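Local coordinates for Sensory/regulatory protein rpfC (Xanthomonas campestris pv. campestris, PDB 3M6M) that is a sensory/regulatory protein whose response-regulator receiver domain binds magnesium and probably takes up a phosphoryl group in two-component signalling, at residues A20-A25 with L66-M71; V62-H67 with T91-L96. One frame throughout, in Å; residues are numbered along the deposited sequence.

In the fold
The chain leaves strand 16-20, forms helix 24-35, strand 40-44 and helix 47-56, and returns in strand 61-65. Interaction 1 then closes a loop with 40 residues between its segments, bringing the turn after the first strand to the loop after the third. Interaction 2 starts before that loop is finished: V62-H67 pairs with T91-L96 across 23 residues that contain helix 73-85. The two closures therefore cross rather than nest, and they share L66 and H67. Their centres are 11 Å apart, and A20 makes backbone hydrogen bonds with I63 and D65. Interaction 1 joins the ends of strands 16-20 and 61-65 at the magnesium, and interaction 2 adds strand 93-97 by backbone pairing.

Interaction 1: residues A20-A25 with L66-M71; sequences ADDHEA and LHMPGM. With MG (magnesium ion), chain T.
D22 meets the 66-71 loop chiefly through its carboxylate, which faces the backbone of H67 and the side chains of M68 and P69. Its first torsion, 56°, sets CG between the backbone N and the carbonyl carbon, and OD1 reaches the magnesium ion at 2.5 Å. The carbonyl oxygen of H67 binds the same ion at 2.3 Å, and the angle D22 OD1-magnesium-H67 O is about 82°, close to a cis pair in an octahedron. D22 OD1 and H67 O lie 3.2 Å apart, two acceptors brought together by the metal rather than by a hydrogen bond.

The other carboxylate oxygen turns to the proline: D22 OD2 lies 3.5 Å from P69 CD, with the two side chains crossing at about a right angle. M68 passes its CG at 3.4 Å from D22 OD1. Beyond it the M68 chain bends at chi3 (-65°), placing M68 SD 4.1 Å from D21 CA and also near CB of A20.

D21 points the other way. Its OD1 accepts from H23 N at 2.8 Å through the anti lone pair, an Asx turn just ahead of helix 24-35, and also takes a bond from N26, while OD2 forms a salt bridge with K119.

D65 supplies the third protein ligand; two aspartates and a backbone carbonyl fit the acidic metal site of CheY-like receiver domains. With no hydrogen bond across the contact, the shared ion is its polar link, supplemented by the contacts of M68 and P69 with D22, and its positive charge probably offsets repulsion between D22 OD1 and H67 O.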
ATOM      1  N   ALA D  20      35.312  24.647   4.234  1.00 55.37           N
ATOM      2  CA  ALA D  20      34.400  25.379   5.111  1.00 55.27           C
ATOM      3  C   ALA D  20      34.457  24.876   6.553  1.00 55.18           C
ATOM      4  O   ALA D  20      34.240  23.693   6.821  1.00 54.48           O
ATOM      5  CB  ALA D  20      32.975  25.317   4.579  1.00 54.61           C
ATOM      6  N   ASP D  21      34.763  25.793   7.468  1.00 56.16           N
ATOM      7  CA  ASP D  21      34.726  25.537   8.907  1.00 56.54           C
ATOM      8  C   ASP D  21      34.519  26.859   9.636  1.00 57.76           C
ATOM      9  O   ASP D  21      35.126  27.872   9.276  1.00 58.61           O
ATOM     10  CB  ASP D  21      36.017  24.863   9.381  1.00 56.90           C
ATOM     11  CG  ASP D  21      35.892  24.279  10.776  1.00 57.23           C
ATOM     12  OD1 ASP D  21      35.705  25.050  11.743  1.00 58.15           O
ATOM     13  OD2 ASP D  21      35.995  23.043  10.909  1.00 57.08           O
ATOM     14  N   ASP D  22      33.669  26.841  10.661  1.00 58.13           N
ATOM     15  CA  ASP D  22      33.311  28.064  11.386  1.00 59.69           C
ATOM     16  C   ASP D  22      34.401  28.574  12.338  1.00 61.23           C
ATOM     17  O   ASP D  22      34.365  29.733  12.757  1.00 62.59           O
ATOM     18  CB  ASP D  22      31.965  27.911  12.114  1.00 59.96           C
ATOM     19  CG  ASP D  22      31.932  26.725  13.063  1.00 59.72           C
ATOM     20  OD1 ASP D  22      32.195  25.587  12.620  1.00 58.95           O
ATOM     21  OD2 ASP D  22      31.621  26.931  14.254  1.00 60.95           O
ATOM     22  N   HIS D  23      35.364  27.714  12.666  1.00 61.24           N
ATOM     23  CA  HIS D  23      36.482  28.099  13.528  1.00 62.96           C
ATOM     24  C   HIS D  23      37.748  28.405  12.732  1.00 63.68           C
ATOM     25  O   HIS D  23      38.103  27.672  11.805  1.00 62.76           O
ATOM     26  CB  HIS D  23      36.746  27.030  14.593  1.00 62.88           C
ATOM     27  CG  HIS D  23      35.717  27.004  15.680  1.00 63.18           C
ATOM     28  ND1 HIS D  23      34.652  26.128  15.679  1.00 61.93           N
ATOM     29  CD2 HIS D  23      35.580  27.760  16.796  1.00 64.51           C
ATOM     30  CE1 HIS D  23      33.909  26.340  16.751  1.00 62.91           C
ATOM     31  NE2 HIS D  23      34.450  27.325  17.444  1.00 64.49           N
ATOM     32  N   GLU D  24      38.417  29.494  13.110  1.00 65.89           N
ATOM     33  CA  GLU D  24      39.614  29.986  12.421  1.00 67.36           C
ATOM     34  C   GLU D  24      40.769  28.983  12.434  1.00 67.56           C
ATOM     35  O   GLU D  24      41.412  28.762  11.406  1.00 67.55           O
ATOM     36  CB  GLU D  24      40.062  31.324  13.023  1.00 69.61           C
ATOM     37  CG  GLU D  24      41.199  32.018  12.270  1.00 71.62           C
ATOM     38  CD  GLU D  24      41.593  33.352  12.888  1.00 74.79           C
ATOM     39  OE1 GLU D  24      40.729  34.253  12.975  1.00 75.60           O
ATOM     40  OE2 GLU D  24      42.773  33.504  13.278  1.00 76.48           O
ATOM     41  N   ALA D  25      41.018  28.380  13.594  1.00 68.25           N
ATOM     42  CA  ALA D  25      42.102  27.412  13.760  1.00 68.96           C
ATOM     43  C   ALA D  25      41.973  26.213  12.814  1.00 67.74           C
ATOM     44  O   ALA D  25      42.962  25.791  12.206  1.00 68.27           O
ATOM     45  CB  ALA D  25      42.189  26.949  15.212  1.00 69.53           C
ATOM     46  N   LEU D  66      30.948  19.520   9.500  1.00 44.29           N
ATOM     47  CA  LEU D  66      29.569  19.107   9.741  1.00 44.47           C
ATOM     48  C   LEU D  66      28.805  20.103  10.607  1.00 45.08           C
ATOM     49  O   LEU D  66      27.709  20.522  10.242  1.00 45.13           O
ATOM     50  CB  LEU D  66      29.500  17.700  10.344  1.00 45.03           C
ATOM     51  CG  LEU D  66      28.117  17.107  10.658  1.00 45.85           C
ATOM     52  CD1 LEU D  66      27.195  17.071   9.434  1.00 44.83           C
ATOM     53  CD2 LEU D  66      28.260  15.718  11.263  1.00 46.54           C
ATOM     54  N   HIS D  67      29.384  20.484  11.742  1.00 45.76           N
ATOM     55  CA  HIS D  67      28.680  21.355  12.679  1.00 46.93           C
ATOM     56  C   HIS D  67      29.118  22.812  12.609  1.00 46.86           C
ATOM     57  O   HIS D  67      30.185  23.190  13.099  1.00 47.13           O
ATOM     58  CB  HIS D  67      28.737  20.795  14.101  1.00 48.29           C
ATOM     59  CG  HIS D  67      27.968  19.522  14.265  1.00 49.32           C
ATOM     60  ND1 HIS D  67      28.579  18.295  14.411  1.00 49.80           N
ATOM     61  CD2 HIS D  67      26.635  19.283  14.275  1.00 50.54           C
ATOM     62  CE1 HIS D  67      27.656  17.357  14.522  1.00 50.99           C
ATOM     63  NE2 HIS D  67      26.467  17.929  14.439  1.00 51.23           N
ATOM     64  N   MET D  68      28.269  23.613  11.971  1.00 46.79           N
ATOM     65  CA  MET D  68      28.448  25.055  11.856  1.00 47.31           C
ATOM     66  C   MET D  68      27.105  25.709  12.170  1.00 48.56           C
ATOM     67  O   MET D  68      26.062  25.119  11.890  1.00 48.59           O
ATOM     68  CB  MET D  68      28.894  25.438  10.441  1.00 46.12           C
ATOM     69  CG  MET D  68      30.225  24.832   9.997  1.00 45.37           C
ATOM     70  SD  MET D  68      30.699  25.245   8.301  1.00 44.75           S
ATOM     71  CE  MET D  68      29.411  24.419   7.368  1.00 43.57           C
ATOM     72  N   PRO D  69      27.121  26.921  12.760  1.00 50.00           N
ATOM     73  CA  PRO D  69      25.869  27.635  13.033  1.00 51.63           C
ATOM     74  C   PRO D  69      25.178  28.114  11.756  1.00 51.20           C
ATOM     75  O   PRO D  69      25.838  28.302  10.731  1.00 49.96           O
ATOM     76  CB  PRO D  69      26.322  28.843  13.870  1.00 53.26           C
ATOM     77  CG  PRO D  69      27.698  28.497  14.356  1.00 52.71           C
ATOM     78  CD  PRO D  69      28.290  27.656  13.276  1.00 50.54           C
ATOM     79  N   GLY D  70      23.862  28.307  11.827  1.00 52.56           N
ATOM     80  CA  GLY D  70      23.073  28.782  10.690  1.00 52.66           C
ATOM     81  C   GLY D  70      22.729  27.664   9.722  1.00 51.29           C
ATOM     82  O   GLY D  70      21.614  27.139   9.740  1.00 52.09           O
ATOM     83  N   MET D  71      23.690  27.314   8.871  1.00 49.52           N
ATOM     84  CA  MET D  71      23.562  26.181   7.959  1.00 48.19           C
ATOM     85  C   MET D  71      24.719  25.217   8.183  1.00 46.88           C
ATOM     86  O   MET D  71      25.887  25.605   8.101  1.00 46.40           O
ATOM     87  CB  MET D  71      23.534  26.652   6.497  1.00 47.72           C
ATOM     88  CG  MET D  71      23.327  25.521   5.479  1.00 47.18           C
ATOM     89  SD  MET D  71      23.372  26.036   3.744  1.00 47.94           S
ATOM     90  CE  MET D  71      21.881  27.022   3.690  1.00 49.26           C
TER
HETATM   91 MG    MG T 591      32.313  23.400  13.911  1.00 53.59          MG

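Interaction 2: residues V62-H67 with T91-L96; sequences VIVDLH and TPVVVL. With MG (magnesium ion), chain T.
L66 N donates to L96 O over 2.7 Å, the last of five backbone hydrogen bonds that join the two segments. The others run from V62 N to P92 O, V94 N to V62 O, V64 N to V94 O and L96 N to V64 O; all have N-H...O angles of 159-168°. At the same end of the ladder D65 OD2 binds the magnesium ion at 2.3 Å. The D65 carboxylate is carried there with CG anti to the backbone N (chi1 177°). Its OD1 lies 3.2 Å from L96 O, a pair of acceptors without a bond; the partner of OD1 is K119, by a salt bridge.

The register V62-V93, I63-V94, V64-V95 and D65-L96 is parallel, and the axes of the short strand segments are turned 28° from each other, the twist of neighbouring parallel strands. They are the third and fourth strands of the CheY-like sheet, joined by helix 73-85 in a beta-alpha-beta crossover. D65, at the C-terminal end of its strand, has the place expected of the phospho-accepting aspartate in receiver domains.

Packing spreads over both faces. With D65 and L96, I63 and V94 share one: their side chains run side by side in the same direction, I63 CG1 3.6 Å from V94 CG1, and I63 CG2 meets L96 CD1 at 3.7 Å. On the other, V64 CG1 touches V93 CG1 at 3.9 Å and V95 CG2 at 4.0 Å, both on the side of V64 facing the neighbouring strand; from helix 73-85, M76 touches V64 and V93. Past the strand end, L66 CB packs on V95 CG1 at 3.7 Å, with F116 touching both residues.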
ATOM      1  N   VAL D  62      35.209  19.629  -2.301  1.00 49.86           N
ATOM      2  CA  VAL D  62      34.815  20.491  -1.186  1.00 48.58           C
ATOM      3  C   VAL D  62      34.949  19.739   0.140  1.00 47.78           C
ATOM      4  O   VAL D  62      34.407  18.643   0.299  1.00 47.42           O
ATOM      5  CB  VAL D  62      33.361  21.019  -1.345  1.00 47.84           C
ATOM      6  CG1 VAL D  62      32.948  21.860  -0.139  1.00 47.09           C
ATOM      7  CG2 VAL D  62      33.205  21.826  -2.636  1.00 48.71           C
ATOM      8  N   ILE D  63      35.685  20.332   1.078  1.00 47.59           N
ATOM      9  CA  ILE D  63      35.787  19.805   2.437  1.00 46.87           C
ATOM     10  C   ILE D  63      34.948  20.670   3.371  1.00 45.93           C
ATOM     11  O   ILE D  63      35.248  21.850   3.570  1.00 46.27           O
ATOM     12  CB  ILE D  63      37.249  19.758   2.945  1.00 47.95           C
ATOM     13  CG1 ILE D  63      38.154  19.038   1.938  1.00 49.16           C
ATOM     14  CG2 ILE D  63      37.307  19.084   4.314  1.00 47.48           C
ATOM     15  CD1 ILE D  63      39.642  19.142   2.239  1.00 50.57           C
ATOM     16  N   VAL D  64      33.898  20.078   3.933  1.00 44.98           N
ATOM     17  CA  VAL D  64      32.963  20.809   4.786  1.00 44.31           C
ATOM     18  C   VAL D  64      32.959  20.304   6.235  1.00 44.27           C
ATOM     19  O   VAL D  64      33.029  19.100   6.487  1.00 44.37           O
ATOM     20  CB  VAL D  64      31.520  20.809   4.187  1.00 43.93           C
ATOM     21  CG1 VAL D  64      30.856  19.434   4.300  1.00 43.53           C
ATOM     22  CG2 VAL D  64      30.660  21.884   4.842  1.00 44.02           C
ATOM     23  N   ASP D  65      32.895  21.241   7.176  1.00 44.29           N
ATOM     24  CA  ASP D  65      32.705  20.923   8.586  1.00 44.43           C
ATOM     25  C   ASP D  65      31.230  20.623   8.813  1.00 44.20           C
ATOM     26  O   ASP D  65      30.362  21.379   8.364  1.00 44.15           O
ATOM     27  CB  ASP D  65      33.158  22.098   9.462  1.00 45.09           C
ATOM     28  CG  ASP D  65      32.928  21.859  10.949  1.00 45.95           C
ATOM     29  OD1 ASP D  65      33.056  20.706  11.417  1.00 46.57           O
ATOM     30  OD2 ASP D  65      32.629  22.842  11.659  1.00 46.94           O
ATOM     31  N   LEU D  66      30.948  19.520   9.500  1.00 44.29           N
ATOM     32  CA  LEU D  66      29.569  19.107   9.741  1.00 44.47           C
ATOM     33  C   LEU D  66      28.805  20.103  10.607  1.00 45.08           C
ATOM     34  O   LEU D  66      27.709  20.522  10.242  1.00 45.13           O
ATOM     35  CB  LEU D  66      29.500  17.700  10.344  1.00 45.03           C
ATOM     36  CG  LEU D  66      28.117  17.107  10.658  1.00 45.85           C
ATOM     37  CD1 LEU D  66      27.195  17.071   9.434  1.00 44.83           C
ATOM     38  CD2 LEU D  66      28.260  15.718  11.263  1.00 46.54           C
ATOM     39  N   HIS D  67      29.384  20.484  11.742  1.00 45.76           N
ATOM     40  CA  HIS D  67      28.680  21.355  12.679  1.00 46.93           C
ATOM     41  C   HIS D  67      29.118  22.812  12.609  1.00 46.86           C
ATOM     42  O   HIS D  67      30.185  23.190  13.099  1.00 47.13           O
ATOM     43  CB  HIS D  67      28.737  20.795  14.101  1.00 48.29           C
ATOM     44  CG  HIS D  67      27.968  19.522  14.265  1.00 49.32           C
ATOM     45  ND1 HIS D  67      28.579  18.295  14.411  1.00 49.80           N
ATOM     46  CD2 HIS D  67      26.635  19.283  14.275  1.00 50.54           C
ATOM     47  CE1 HIS D  67      27.656  17.357  14.522  1.00 50.99           C
ATOM     48  NE2 HIS D  67      26.467  17.929  14.439  1.00 51.23           N
ATOM     49  N   THR D  91      30.385  18.291  -8.103  1.00 51.99           N
ATOM     50  CA  THR D  91      31.674  18.356  -7.416  1.00 52.33           C
ATOM     51  C   THR D  91      31.630  17.603  -6.078  1.00 51.33           C
ATOM     52  O   THR D  91      30.705  17.800  -5.286  1.00 50.07           O
ATOM     53  CB  THR D  91      32.210  19.817  -7.271  1.00 52.30           C
ATOM     54  OG1 THR D  91      32.965  19.947  -6.061  1.00 51.74           O
ATOM     55  CG2 THR D  91      31.079  20.827  -7.273  1.00 51.63           C
ATOM     56  N   PRO D  92      32.620  16.715  -5.848  1.00 52.29           N
ATOM     57  CA  PRO D  92      32.700  15.842  -4.671  1.00 51.89           C
ATOM     58  C   PRO D  92      32.765  16.611  -3.355  1.00 50.91           C
ATOM     59  O   PRO D  92      33.441  17.641  -3.268  1.00 50.98           O
ATOM     60  CB  PRO D  92      34.011  15.077  -4.889  1.00 53.36           C
ATOM     61  CG  PRO D  92      34.240  15.122  -6.349  1.00 54.91           C
ATOM     62  CD  PRO D  92      33.729  16.457  -6.784  1.00 54.23           C
ATOM     63  N   VAL D  93      32.061  16.103  -2.344  1.00 50.38           N
ATOM     64  CA  VAL D  93      32.047  16.719  -1.021  1.00 49.78           C
ATOM     65  C   VAL D  93      32.446  15.708   0.050  1.00 50.28           C
ATOM     66  O   VAL D  93      31.851  14.630   0.155  1.00 50.64           O
ATOM     67  CB  VAL D  93      30.661  17.320  -0.671  1.00 48.88           C
ATOM     68  CG1 VAL D  93      30.699  17.999   0.695  1.00 48.20           C
ATOM     69  CG2 VAL D  93      30.206  18.307  -1.738  1.00 48.78           C
ATOM     70  N   VAL D  94      33.459  16.066   0.835  1.00 50.73           N
ATOM     71  CA  VAL D  94      33.877  15.276   1.992  1.00 51.33           C
ATOM     72  C   VAL D  94      33.575  16.034   3.289  1.00 50.83           C
ATOM     73  O   VAL D  94      33.855  17.230   3.404  1.00 50.48           O
ATOM     74  CB  VAL D  94      35.376  14.852   1.902  1.00 52.52           C
ATOM     75  CG1 VAL D  94      36.243  15.989   1.386  1.00 52.95           C
ATOM     76  CG2 VAL D  94      35.894  14.334   3.244  1.00 52.69           C
ATOM     77  N   VAL D  95      32.995  15.326   4.255  1.00 51.19           N
ATOM     78  CA  VAL D  95      32.577  15.928   5.519  1.00 51.23           C
ATOM     79  C   VAL D  95      33.593  15.668   6.636  1.00 52.15           C
ATOM     80  O   VAL D  95      34.174  14.582   6.723  1.00 52.90           O
ATOM     81  CB  VAL D  95      31.163  15.435   5.941  1.00 51.28           C
ATOM     82  CG1 VAL D  95      30.623  16.260   7.103  1.00 51.17           C
ATOM     83  CG2 VAL D  95      30.194  15.510   4.767  1.00 50.82           C
ATOM     84  N   LEU D  96      33.807  16.682   7.473  1.00 52.44           N
ATOM     85  CA  LEU D  96      34.661  16.576   8.655  1.00 53.61           C
ATOM     86  C   LEU D  96      33.893  16.946   9.916  1.00 54.16           C
ATOM     87  O   LEU D  96      33.149  17.929   9.929  1.00 53.72           O
ATOM     88  CB  LEU D  96      35.874  17.502   8.535  1.00 53.76           C
ATOM     89  CG  LEU D  96      37.047  17.185   7.608  1.00 54.50           C
ATOM     90  CD1 LEU D  96      38.118  18.249   7.788  1.00 55.06           C
ATOM     91  CD2 LEU D  96      37.628  15.804   7.871  1.00 55.49           C
TER
HETATM   92 MG    MG T 591      32.313  23.400  13.911  1.00 53.59          MG